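Local coordinates for protein probable ribosomal RNA small subunit methyltransferase (Thermus thermophilus, PDB 3DMH) that methylates the exocyclic N2 of a guanosine in 16S ribosomal RNA, taking the methyl group from S-adenosylmethionine, at residues T304-H309 with L344-L349; A321-A326 with G334-V339; S121-A126 with R153-Y158; L135-D140 with R147-A152. All coordinates share one frame; numbering follows the deposited sequence.

Interaction 1 of 4, residues T304-H309 with L344-L349; sequences TNPPFH and LKYEPL. With GMP (guanosine), chain E; SAM (S-adenosylmethionine), chain D.
P306 and Y346 lie alongside each other, pointing opposite ways. P306 CG is 3.7 Å from Y346 OH, and it meets the tyrosine ring obliquely. Beside this pair, F308 CB touches L344 CD1 at 4.4 Å. No direct hydrogen bond joins 304-309 to 344-349. One water donates to P307 O at 2.9 Å and also reaches Y346 OH through a weak bond. The sequence N305-P306-P307-F308 is the NPPF form of the catalytic-loop motif known from amino methyltransferases. Here it holds both bound groups. N305 OD1 accepts a nearly straight hydrogen bond from guanosine N2 (2.9 Å, 163°). N305 ND2 bonds to D213 and S216 and weakly to the cofactor carboxylate, which fixes the amide with its oxygen toward the guanine. The transferable methyl CE lies 3.2 Å from N305 O and close to P306 O. F308 has CG wedged between backbone N and carbonyl carbon (chi1 55°). One ring face lies under the guanine, whose C5 sits 3.4 Å above the ring plane, over its centre. L344 CD1 closes in on guanosine O6 at 3.4 Å. An alanine at F308 would remove this flat face and would probably leave the base poorly held in front of the methyl donor. T304 ends strand 299-304 and pairs with strand 334-340. P306 and Y346 both rest on A319 of helix 317-329, and Y346 also packs on L338 and on L368 of strand 366-371.

Interaction 2 of 4, residues A321-A326 with G334-V339; sequences AFVNVA and GVFFLV. With SAM (S-adenosylmethionine), chain D.
Helix 321-326 runs almost antiparallel to strand 334-339, at 168°, with the two axes 10.1 Å apart. This is the helix-to-strand return of a beta-alpha-beta crossover in the Rossmann-like methyltransferase domain. F336 has the largest share of the contact. Its CG is anti to the backbone N (chi1 179°), which sends the ring up under the helix. A326 CB sits over one ring face in a CH-pi contact, 3.6 Å from the centroid and shifted toward the rim. Its nearest ring atom is F336 CE1, at 3.4 Å. V323 meets the same ring obliquely, with V323 CA 4.3 Å from F336 CZ. V323 CG2 also touches L338 CD1 at 3.9 Å, where the two side chains lie nearly perpendicular. F322 sets out toward the strand, but its ring swings off to the cofactor. The ring edge faces the adenine, with F322 CZ 3.8 Å from cofactor N3. F336 also meets the ring of F354 on helix 346-354. Without the ring, as with a serine here, A326 and V323 would probably face a gap and F354 would lose its ring partner. All four touching residues are buried and no hydrogen bond crosses, so shape fit and dispersion hold helix to strand.

Interaction 3 of 4, residues S121-A126 with R153-Y158; sequences SLVAAA and RALLGY
The shortest polar bond here, A125 N to S121 O at 2.9 Å, stays inside one helix, beside the L122, V123 and A126 that meet L155 and L156. No hydrogen bond crosses between 121-126 and 153-158. The contact is helix-to-helix packing on one face of a Rossmann-like sheet. Its strand order, 3-2-1-4-5-7-6, is the one that is characteristic of methyltransferases and recurs in the cofactor-binding half of this chain. Helix 115-128 leads into strand 133-140, and helix 145-156 follows that strand. L155 has the most surface buried by the other helix. Its CG is anti to the carbonyl carbon (chi1 -74°), and its CD1 branch lands against the neighbouring helix. There L155 CD1 lies 3.7 Å from L122 CB. The same methyl comes within 4.3 Å of V123 CG2, so it bridges two successive residues. L122 also packs on L137, and L156 on L135, which ties both helices to the strand below. Helix 145-156 ends at this contact, with L156. G157 N still bonds to R153 O at 3.0 Å, but G157 has a positive phi of 144°. A side chain there would press on the preceding carbonyl O. The chain then turns toward strand 159-165. On the other helix, A126 is small and points at L156. L156 CD2 fits against its backbone and methyl alike, 4.0 Å from both A126 CA and A126 CB.

Interaction 4 of 4, residues L135-D140 with R147-A152; sequences LYLAGD and RYFKEA
L137 CD2 carries the apolar contact nearly alone. This one methyl lies 3.8 Å from A152 CB. It is also 3.8 Å from F149 CA, and it reaches F149 CB at 4.3 Å. L137 CG is anti to the backbone N (chi1 -172°), which stands the side chain up from strand 135-140 against F149 and A152, three residues apart on the helix. A152 points back at the strand, and its methyl is what L137 CD2 meets. The axes of strand and helix lie 9.6 Å apart at 162°, so helix 147-152 runs back nearly antiparallel over the strand it follows.

The aromatic contacts flank this core. The F149 ring meets L137 CD2 obliquely. It also meets the F145 ring and takes a cation-pi contact from R153 in the same helix. Y148 starts toward the strand, but its ring leads off toward helix 115-128.

Polar bonds stay within each element or go to third parties. Y148 O, which L137 CD2 approaches at 4.2 Å, accepts a helical bond from A152 N at 2.8 Å. R147 NH2 gives Y148 OH only a weak, bent bond (121°). E151 bonds to Q119 of helix 115-128. Strand 135-140 pairs by its backbone with strands 102-108 and 168-174.

No hydrogen bond links the two segments, and all four touching residues are buried. Helix and strand therefore hold together by hydrophobic packing, far from the cofactor and guanosine.

In the fold
The four contacts are buried and fall in two similar seven-stranded sheets. Interactions 1 and 2 lie in the cofactor-binding half and touch each other: T304 pairs with F337 and V339. Both reach S-adenosylmethionine, but only interaction 1 also holds guanosine, and its chemistry is mixed, with a water and ligand hydrogen bonds. Interaction 2 is apolar packing behind it. Interactions 3 and 4 share helix 145-156 in the other half and touch each other. Both are apolar and lie away from the annotated sites. Interactions 2 and 4 each set a helix nearly antiparallel to a strand; interaction 3 joins two helices. The centres of interactions 1 and 3 are about 39 Å apart.

Interaction 1 of 4, residues T304-H309 with L344-L349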
# COMPACT_ATOMS: atom_id res chain seq x y z
N THR A 304 7.87 -10.78 -9.34
CA THR A 304 7.71 -9.56 -8.56
C THR A 304 8.40 -8.37 -9.19
O THR A 304 9.50 -8.50 -9.73
CB THR A 304 8.18 -9.74 -7.09
OG1 THR A 304 7.83 -8.58 -6.33
CG2 THR A 304 9.71 -9.99 -7.00
N ASN A 305 7.70 -7.24 -9.13
CA ASN A 305 8.27 -5.91 -9.34
C ASN A 305 8.16 -5.25 -7.95
O ASN A 305 7.11 -4.68 -7.63
CB ASN A 305 7.41 -5.18 -10.38
CG ASN A 305 7.89 -3.77 -10.67
OD1 ASN A 305 8.87 -3.31 -10.09
ND2 ASN A 305 7.19 -3.07 -11.57
N PRO A 306 9.19 -5.41 -7.10
CA PRO A 306 9.01 -5.00 -5.71
C PRO A 306 8.92 -3.49 -5.49
O PRO A 306 9.37 -2.69 -6.34
CB PRO A 306 10.27 -5.51 -4.99
CG PRO A 306 11.01 -6.34 -5.95
CD PRO A 306 10.52 -6.01 -7.34
N PRO A 307 8.40 -3.09 -4.32
CA PRO A 307 8.43 -1.67 -3.97
C PRO A 307 9.86 -1.17 -3.80
O PRO A 307 10.77 -1.97 -3.54
CB PRO A 307 7.70 -1.62 -2.62
CG PRO A 307 7.83 -3.01 -2.07
CD PRO A 307 7.89 -3.94 -3.24
N PHE A 308 10.06 0.13 -3.95
CA PHE A 308 11.40 0.69 -3.87
C PHE A 308 11.32 2.09 -3.30
O PHE A 308 10.28 2.74 -3.37
CB PHE A 308 12.07 0.68 -5.25
CG PHE A 308 11.28 1.39 -6.31
CD1 PHE A 308 11.53 2.72 -6.61
CD2 PHE A 308 10.28 0.71 -7.01
CE1 PHE A 308 10.80 3.38 -7.60
CE2 PHE A 308 9.54 1.36 -7.99
CZ PHE A 308 9.79 2.69 -8.28
N HIS A 309 12.42 2.54 -2.71
CA HIS A 309 12.47 3.89 -2.17
C HIS A 309 12.84 4.83 -3.31
O HIS A 309 13.87 4.64 -3.96
CB HIS A 309 13.45 3.98 -1.01
CG HIS A 309 13.57 5.35 -0.42
ND1 HIS A 309 14.76 5.84 0.09
CD2 HIS A 309 12.66 6.34 -0.27
CE1 HIS A 309 14.56 7.07 0.53
NE2 HIS A 309 13.30 7.40 0.32
N LEU A 344 20.19 -1.54 -7.68
CA LEU A 344 19.77 -2.11 -6.39
C LEU A 344 20.41 -3.49 -6.21
O LEU A 344 20.42 -4.32 -7.12
CB LEU A 344 18.25 -2.15 -6.24
CG LEU A 344 17.55 -0.79 -6.12
CD1 LEU A 344 16.04 -0.97 -6.18
CD2 LEU A 344 17.97 -0.08 -4.82
N LYS A 345 20.94 -3.72 -5.01
CA LYS A 345 21.82 -4.85 -4.76
C LYS A 345 21.08 -6.16 -4.48
O LYS A 345 21.27 -6.79 -3.44
CB LYS A 345 22.82 -4.49 -3.65
CG LYS A 345 23.64 -3.25 -3.98
CD LYS A 345 24.52 -2.83 -2.82
CE LYS A 345 25.18 -1.50 -3.11
NZ LYS A 345 25.96 -1.00 -1.93
N TYR A 346 20.25 -6.59 -5.42
CA TYR A 346 19.49 -7.84 -5.26
C TYR A 346 20.33 -9.09 -5.46
O TYR A 346 20.02 -10.15 -4.92
CB TYR A 346 18.30 -7.88 -6.22
CG TYR A 346 17.14 -7.05 -5.76
CD1 TYR A 346 16.27 -7.51 -4.78
CD2 TYR A 346 16.90 -5.80 -6.32
CE1 TYR A 346 15.20 -6.73 -4.35
CE2 TYR A 346 15.84 -5.00 -5.90
CZ TYR A 346 14.99 -5.48 -4.92
OH TYR A 346 13.93 -4.68 -4.52
N GLU A 347 21.40 -8.96 -6.24
CA GLU A 347 22.25 -10.10 -6.60
C GLU A 347 22.70 -10.90 -5.38
O GLU A 347 22.47 -12.12 -5.35
CB GLU A 347 23.45 -9.64 -7.43
CG GLU A 347 23.08 -9.19 -8.83
CD GLU A 347 22.65 -7.73 -8.91
OE1 GLU A 347 22.60 -7.03 -7.87
OE2 GLU A 347 22.37 -7.29 -10.04
N PRO A 348 23.32 -10.24 -4.38
CA PRO A 348 23.73 -11.03 -3.20
C PRO A 348 22.58 -11.72 -2.47
O PRO A 348 22.77 -12.82 -1.94
CB PRO A 348 24.41 -10.00 -2.29
CG PRO A 348 24.03 -8.67 -2.81
CD PRO A 348 23.76 -8.84 -4.27
N LEU A 349 21.40 -11.09 -2.45
CA LEU A 349 20.22 -11.68 -1.81
C LEU A 349 19.76 -12.96 -2.51
O LEU A 349 19.43 -13.96 -1.85
CB LEU A 349 19.04 -10.69 -1.76
CG LEU A 349 19.17 -9.33 -1.07
CD1 LEU A 349 17.82 -8.60 -1.12
CD2 LEU A 349 19.67 -9.46 0.36
C4' GMP E . 12.02 5.38 -13.67
O4' GMP E . 12.13 4.13 -12.98
C3' GMP E . 11.38 6.36 -12.70
O3' GMP E . 9.98 6.41 -12.99
C2' GMP E . 11.60 5.71 -11.34
O2' GMP E . 10.56 6.07 -10.42
C1' GMP E . 11.53 4.23 -11.68
N9 GMP E . 12.29 3.33 -10.78
C8 GMP E . 13.42 3.58 -10.10
N7 GMP E . 13.83 2.49 -9.40
C5 GMP E . 12.95 1.50 -9.65
C6 GMP E . 12.77 0.08 -9.25
O6 GMP E . 13.58 -0.48 -8.48
N1 GMP E . 11.70 -0.58 -9.74
C2 GMP E . 10.80 -0.01 -10.58
N2 GMP E . 9.75 -0.71 -11.05
N3 GMP E . 10.91 1.28 -10.99
C4 GMP E . 11.94 2.06 -10.57
N SAM D . 3.01 -5.77 -9.67
CA SAM D . 2.50 -4.38 -9.95
C SAM D . 3.10 -3.89 -11.25
O SAM D . 4.04 -4.57 -11.70
OXT SAM D . 2.67 -2.85 -11.78
CB SAM D . 2.91 -3.41 -8.83
CG SAM D . 4.41 -3.26 -8.59
SD SAM D . 4.76 -1.99 -7.33
CE SAM D . 6.47 -1.55 -7.73
C5' SAM D . 5.00 -2.89 -5.78
C4' SAM D . 3.69 -3.33 -5.15
O4' SAM D . 4.06 -3.92 -3.90
C3' SAM D . 2.70 -2.19 -4.86
O3' SAM D . 1.43 -2.45 -5.45
C2' SAM D . 2.65 -2.14 -3.33
O2' SAM D . 1.42 -1.70 -2.78
C1' SAM D . 2.99 -3.60 -3.03
N9 SAM D . 3.40 -3.78 -1.65
C8 SAM D . 4.07 -2.89 -0.81
N7 SAM D . 4.27 -3.49 0.39
C5 SAM D . 3.71 -4.75 0.33
C6 SAM D . 3.57 -5.79 1.26
N6 SAM D . 4.02 -5.66 2.52
N1 SAM D . 2.95 -6.94 0.84
C2 SAM D . 2.46 -7.08 -0.44
N3 SAM D . 2.53 -6.04 -1.36
C4 SAM D . 3.16 -4.92 -0.96
O HOH W 1 13.50 -1.93 -2.62

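Interaction 2 of 4, residues A321-A326 with G334-V339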
# COMPACT_ATOMS: atom_id res chain seq x y z
N ALA A 321 11.99 -9.13 2.06
CA ALA A 321 11.06 -10.19 2.42
C ALA A 321 10.48 -10.91 1.20
O ALA A 321 10.27 -12.13 1.24
CB ALA A 321 9.93 -9.64 3.30
N PHE A 322 10.23 -10.17 0.12
CA PHE A 322 9.72 -10.77 -1.10
C PHE A 322 10.68 -11.85 -1.59
O PHE A 322 10.25 -12.93 -1.97
CB PHE A 322 9.57 -9.70 -2.19
CG PHE A 322 8.28 -8.92 -2.15
CD1 PHE A 322 7.42 -8.95 -1.04
CD2 PHE A 322 7.94 -8.11 -3.24
CE1 PHE A 322 6.24 -8.21 -1.08
CE2 PHE A 322 6.79 -7.38 -3.27
CZ PHE A 322 5.92 -7.42 -2.18
N VAL A 323 11.98 -11.55 -1.56
CA VAL A 323 12.98 -12.52 -2.02
C VAL A 323 12.99 -13.74 -1.11
O VAL A 323 12.99 -14.85 -1.59
CB VAL A 323 14.36 -11.89 -2.07
CG1 VAL A 323 15.44 -12.94 -2.44
CG2 VAL A 323 14.36 -10.78 -3.07
N ASN A 324 12.99 -13.51 0.21
CA ASN A 324 13.04 -14.63 1.17
C ASN A 324 11.79 -15.49 1.01
O ASN A 324 11.86 -16.72 1.02
CB ASN A 324 13.14 -14.14 2.61
CG ASN A 324 14.40 -13.32 2.87
OD1 ASN A 324 15.38 -13.40 2.13
ND2 ASN A 324 14.37 -12.51 3.93
N VAL A 325 10.64 -14.82 0.85
CA VAL A 325 9.39 -15.55 0.68
C VAL A 325 9.38 -16.34 -0.64
O VAL A 325 8.97 -17.49 -0.67
CB VAL A 325 8.18 -14.61 0.86
CG1 VAL A 325 6.88 -15.27 0.37
CG2 VAL A 325 8.05 -14.22 2.32
N ALA A 326 9.87 -15.73 -1.73
CA ALA A 326 9.90 -16.41 -3.01
C ALA A 326 10.68 -17.72 -2.92
O ALA A 326 10.24 -18.76 -3.43
CB ALA A 326 10.52 -15.50 -4.06
N GLY A 334 10.95 -24.91 -9.29
CA GLY A 334 10.24 -23.63 -9.47
C GLY A 334 11.17 -22.48 -9.83
O GLY A 334 12.38 -22.54 -9.58
N VAL A 335 10.61 -21.44 -10.43
CA VAL A 335 11.42 -20.31 -10.89
C VAL A 335 10.93 -18.96 -10.36
O VAL A 335 9.74 -18.78 -10.08
CB VAL A 335 11.54 -20.29 -12.43
CG1 VAL A 335 12.29 -21.52 -12.92
CG2 VAL A 335 10.17 -20.20 -13.11
N PHE A 336 11.88 -18.04 -10.23
CA PHE A 336 11.63 -16.71 -9.67
C PHE A 336 12.12 -15.64 -10.64
O PHE A 336 13.25 -15.72 -11.13
CB PHE A 336 12.40 -16.60 -8.36
CG PHE A 336 12.27 -15.28 -7.64
CD1 PHE A 336 11.02 -14.67 -7.49
CD2 PHE A 336 13.39 -14.67 -7.10
CE1 PHE A 336 10.88 -13.47 -6.78
CE2 PHE A 336 13.28 -13.46 -6.39
CZ PHE A 336 12.03 -12.86 -6.23
N PHE A 337 11.27 -14.64 -10.90
CA PHE A 337 11.63 -13.49 -11.73
C PHE A 337 11.44 -12.22 -10.92
O PHE A 337 10.36 -12.02 -10.35
CB PHE A 337 10.72 -13.38 -12.96
CG PHE A 337 10.86 -14.49 -13.94
CD1 PHE A 337 11.65 -14.36 -15.08
CD2 PHE A 337 10.20 -15.70 -13.72
CE1 PHE A 337 11.77 -15.41 -15.98
CE2 PHE A 337 10.30 -16.74 -14.62
CZ PHE A 337 11.09 -16.60 -15.76
N LEU A 338 12.45 -11.36 -10.89
CA LEU A 338 12.37 -10.09 -10.16
C LEU A 338 12.89 -8.96 -11.05
O LEU A 338 13.90 -9.13 -11.73
CB LEU A 338 13.21 -10.18 -8.89
CG LEU A 338 13.36 -8.92 -8.03
CD1 LEU A 338 13.54 -9.25 -6.54
CD2 LEU A 338 14.55 -8.10 -8.53
N VAL A 339 12.21 -7.81 -11.04
CA VAL A 339 12.69 -6.68 -11.84
C VAL A 339 12.93 -5.48 -10.94
O VAL A 339 12.14 -5.21 -10.03
CB VAL A 339 11.72 -6.37 -13.02
CG1 VAL A 339 10.34 -5.93 -12.53
CG2 VAL A 339 12.32 -5.32 -13.97
N SAM D . 3.01 -5.77 -9.67
CA SAM D . 2.50 -4.38 -9.95
C SAM D . 3.10 -3.89 -11.25
O SAM D . 4.04 -4.57 -11.70
OXT SAM D . 2.67 -2.85 -11.78
CB SAM D . 2.91 -3.41 -8.83
CG SAM D . 4.41 -3.26 -8.59
SD SAM D . 4.76 -1.99 -7.33
CE SAM D . 6.47 -1.55 -7.73
C5' SAM D . 5.00 -2.89 -5.78
C4' SAM D . 3.69 -3.33 -5.15
O4' SAM D . 4.06 -3.92 -3.90
C3' SAM D . 2.70 -2.19 -4.86
O3' SAM D . 1.43 -2.45 -5.45
C2' SAM D . 2.65 -2.14 -3.33
O2' SAM D . 1.42 -1.70 -2.78
C1' SAM D . 2.99 -3.60 -3.03
N9 SAM D . 3.40 -3.78 -1.65
C8 SAM D . 4.07 -2.89 -0.81
N7 SAM D . 4.27 -3.49 0.39
C5 SAM D . 3.71 -4.75 0.33
C6 SAM D . 3.57 -5.79 1.26
N6 SAM D . 4.02 -5.66 2.52
N1 SAM D . 2.95 -6.94 0.84
C2 SAM D . 2.46 -7.08 -0.44
N3 SAM D . 2.53 -6.04 -1.36
C4 SAM D . 3.16 -4.92 -0.96

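Interaction 3 of 4, residues S121-A126 with R153-Y158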
# COMPACT_ATOMS: atom_id res chain seq x y z
N SER A 121 -9.35 11.68 0.19
CA SER A 121 -9.24 11.64 1.66
C SER A 121 -9.76 12.90 2.33
O SER A 121 -10.44 12.84 3.36
CB SER A 121 -7.79 11.37 2.09
OG SER A 121 -7.40 10.05 1.68
N LEU A 122 -9.45 14.05 1.73
CA LEU A 122 -9.94 15.34 2.23
C LEU A 122 -11.46 15.42 2.16
O LEU A 122 -12.10 15.84 3.12
CB LEU A 122 -9.31 16.50 1.44
CG LEU A 122 -7.82 16.76 1.72
CD1 LEU A 122 -7.26 17.81 0.76
CD2 LEU A 122 -7.60 17.16 3.17
N VAL A 123 -12.03 15.01 1.03
CA VAL A 123 -13.49 15.01 0.90
C VAL A 123 -14.14 14.00 1.85
O VAL A 123 -15.17 14.29 2.46
CB VAL A 123 -13.94 14.76 -0.55
CG1 VAL A 123 -15.46 14.82 -0.64
CG2 VAL A 123 -13.33 15.81 -1.47
N ALA A 124 -13.54 12.81 1.99
CA ALA A 124 -14.05 11.83 2.94
C ALA A 124 -14.09 12.44 4.35
O ALA A 124 -15.04 12.21 5.10
CB ALA A 124 -13.18 10.58 2.94
N ALA A 125 -13.04 13.18 4.70
CA ALA A 125 -12.96 13.81 6.03
C ALA A 125 -14.10 14.81 6.21
O ALA A 125 -14.79 14.80 7.22
CB ALA A 125 -11.63 14.50 6.23
N ALA A 126 -14.29 15.66 5.20
CA ALA A 126 -15.36 16.67 5.23
C ALA A 126 -16.75 16.02 5.34
O ALA A 126 -17.60 16.48 6.11
CB ALA A 126 -15.27 17.58 4.00
N ARG A 153 -9.25 24.03 3.88
CA ARG A 153 -9.91 25.25 4.33
C ARG A 153 -11.07 25.62 3.42
O ARG A 153 -12.12 26.05 3.90
CB ARG A 153 -8.91 26.42 4.42
CG ARG A 153 -8.08 26.42 5.70
CD ARG A 153 -7.08 27.56 5.72
NE ARG A 153 -6.15 27.50 4.59
CZ ARG A 153 -5.27 28.45 4.29
NH1 ARG A 153 -5.19 29.55 5.03
NH2 ARG A 153 -4.47 28.31 3.24
N ALA A 154 -10.89 25.43 2.11
CA ALA A 154 -11.95 25.67 1.13
C ALA A 154 -13.11 24.68 1.31
O ALA A 154 -14.27 25.04 1.18
CB ALA A 154 -11.41 25.59 -0.28
N LEU A 155 -12.77 23.44 1.65
CA LEU A 155 -13.79 22.40 1.83
C LEU A 155 -14.62 22.58 3.10
O LEU A 155 -15.81 22.26 3.10
CB LEU A 155 -13.14 21.01 1.84
CG LEU A 155 -12.66 20.43 0.50
CD1 LEU A 155 -11.79 19.21 0.76
CD2 LEU A 155 -13.82 20.09 -0.41
N LEU A 156 -13.99 23.08 4.17
CA LEU A 156 -14.56 23.07 5.53
C LEU A 156 -14.95 24.44 6.11
O LEU A 156 -16.10 24.62 6.55
CB LEU A 156 -13.59 22.41 6.52
CG LEU A 156 -13.37 20.92 6.31
CD1 LEU A 156 -12.01 20.53 6.89
CD2 LEU A 156 -14.49 20.13 6.94
N GLY A 157 -13.98 25.36 6.15
CA GLY A 157 -14.09 26.66 6.87
C GLY A 157 -12.79 27.11 7.53
O GLY A 157 -11.70 26.92 6.97
N TYR A 158 -12.88 27.69 8.73
CA TYR A 158 -11.71 28.21 9.46
C TYR A 158 -10.71 27.09 9.71
O TYR A 158 -11.06 26.04 10.25
CB TYR A 158 -12.11 28.86 10.79
CG TYR A 158 -10.98 29.29 11.75
CD1 TYR A 158 -10.37 30.55 11.63
CD2 TYR A 158 -10.58 28.46 12.80
CE1 TYR A 158 -9.36 30.96 12.53
CE2 TYR A 158 -9.59 28.86 13.70
CZ TYR A 158 -8.98 30.10 13.57
OH TYR A 158 -8.00 30.48 14.48

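Interaction 4 of 4, residues L135-D140 with R147-A152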
# COMPACT_ATOMS: atom_id res chain seq x y z
N LEU A 135 -11.28 18.90 12.14
CA LEU A 135 -10.31 18.06 11.44
C LEU A 135 -8.90 18.47 11.84
O LEU A 135 -8.52 19.63 11.70
CB LEU A 135 -10.48 18.19 9.92
CG LEU A 135 -9.37 17.62 9.03
CD1 LEU A 135 -9.24 16.09 9.16
CD2 LEU A 135 -9.59 18.00 7.56
N TYR A 136 -8.13 17.50 12.33
CA TYR A 136 -6.69 17.69 12.49
C TYR A 136 -6.04 17.19 11.22
O TYR A 136 -6.24 16.04 10.84
CB TYR A 136 -6.14 16.84 13.65
CG TYR A 136 -6.31 17.47 15.00
CD1 TYR A 136 -5.47 18.51 15.43
CD2 TYR A 136 -7.30 17.03 15.87
CE1 TYR A 136 -5.63 19.09 16.68
CE2 TYR A 136 -7.47 17.60 17.13
CZ TYR A 136 -6.64 18.63 17.53
OH TYR A 136 -6.82 19.18 18.79
N LEU A 137 -5.32 18.09 10.56
CA LEU A 137 -4.69 17.78 9.28
C LEU A 137 -3.19 17.94 9.44
O LEU A 137 -2.71 19.02 9.78
CB LEU A 137 -5.21 18.73 8.19
CG LEU A 137 -4.78 18.41 6.77
CD1 LEU A 137 -5.50 17.17 6.24
CD2 LEU A 137 -5.02 19.63 5.88
N ALA A 138 -2.42 16.88 9.20
CA ALA A 138 -0.98 16.98 9.40
C ALA A 138 -0.22 16.64 8.13
O ALA A 138 -0.65 15.82 7.32
CB ALA A 138 -0.52 16.06 10.54
N GLY A 139 0.94 17.26 7.95
CA GLY A 139 1.75 16.92 6.78
C GLY A 139 3.07 17.65 6.74
O GLY A 139 3.60 18.06 7.78
N ASP A 140 3.57 17.82 5.53
CA ASP A 140 4.95 18.23 5.26
C ASP A 140 4.92 19.32 4.20
O ASP A 140 4.36 19.12 3.12
CB ASP A 140 5.69 16.98 4.76
CG ASP A 140 7.19 17.19 4.55
OD1 ASP A 140 7.68 18.34 4.50
OD2 ASP A 140 7.88 16.16 4.42
N ARG A 147 -0.69 23.37 -0.10
CA ARG A 147 -1.73 23.13 -1.11
C ARG A 147 -2.93 22.37 -0.53
O ARG A 147 -4.08 22.75 -0.76
CB ARG A 147 -1.13 22.44 -2.36
CG ARG A 147 -2.11 21.63 -3.23
CD ARG A 147 -1.47 21.18 -4.56
NE ARG A 147 -1.01 19.79 -4.60
CZ ARG A 147 0.23 19.41 -4.34
NH1 ARG A 147 1.15 20.30 -3.98
NH2 ARG A 147 0.56 18.14 -4.42
N TYR A 148 -2.65 21.31 0.24
CA TYR A 148 -3.71 20.49 0.78
C TYR A 148 -4.47 21.19 1.91
O TYR A 148 -5.69 21.05 2.01
CB TYR A 148 -3.17 19.13 1.23
CG TYR A 148 -2.61 18.29 0.09
CD1 TYR A 148 -3.34 18.10 -1.09
CD2 TYR A 148 -1.36 17.67 0.21
CE1 TYR A 148 -2.83 17.29 -2.13
CE2 TYR A 148 -0.84 16.87 -0.82
CZ TYR A 148 -1.59 16.69 -1.99
OH TYR A 148 -1.08 15.89 -3.01
N PHE A 149 -3.75 21.95 2.72
CA PHE A 149 -4.35 22.77 3.79
C PHE A 149 -5.25 23.85 3.20
O PHE A 149 -6.33 24.11 3.73
CB PHE A 149 -3.24 23.38 4.66
CG PHE A 149 -3.75 24.23 5.80
CD1 PHE A 149 -4.93 23.93 6.47
CD2 PHE A 149 -3.00 25.33 6.21
CE1 PHE A 149 -5.39 24.73 7.52
CE2 PHE A 149 -3.44 26.14 7.28
CZ PHE A 149 -4.63 25.83 7.93
N LYS A 150 -4.82 24.47 2.11
CA LYS A 150 -5.65 25.45 1.40
C LYS A 150 -6.95 24.81 0.90
O LYS A 150 -8.03 25.41 1.02
CB LYS A 150 -4.87 26.07 0.24
CG LYS A 150 -5.60 27.19 -0.49
CD LYS A 150 -4.68 27.95 -1.43
CE LYS A 150 -5.43 29.08 -2.11
NZ LYS A 150 -4.50 30.09 -2.68
N GLU A 151 -6.84 23.60 0.36
CA GLU A 151 -8.01 22.85 -0.11
C GLU A 151 -8.93 22.45 1.06
O GLU A 151 -10.16 22.56 0.95
CB GLU A 151 -7.58 21.65 -0.97
CG GLU A 151 -8.72 20.75 -1.50
CD GLU A 151 -9.74 21.47 -2.40
OE1 GLU A 151 -9.46 22.58 -2.91
OE2 GLU A 151 -10.84 20.91 -2.61
N ALA A 152 -8.34 21.98 2.16
CA ALA A 152 -9.11 21.65 3.35
C ALA A 152 -9.90 22.86 3.86
O ALA A 152 -11.07 22.74 4.19
CB ALA A 152 -8.21 21.10 4.46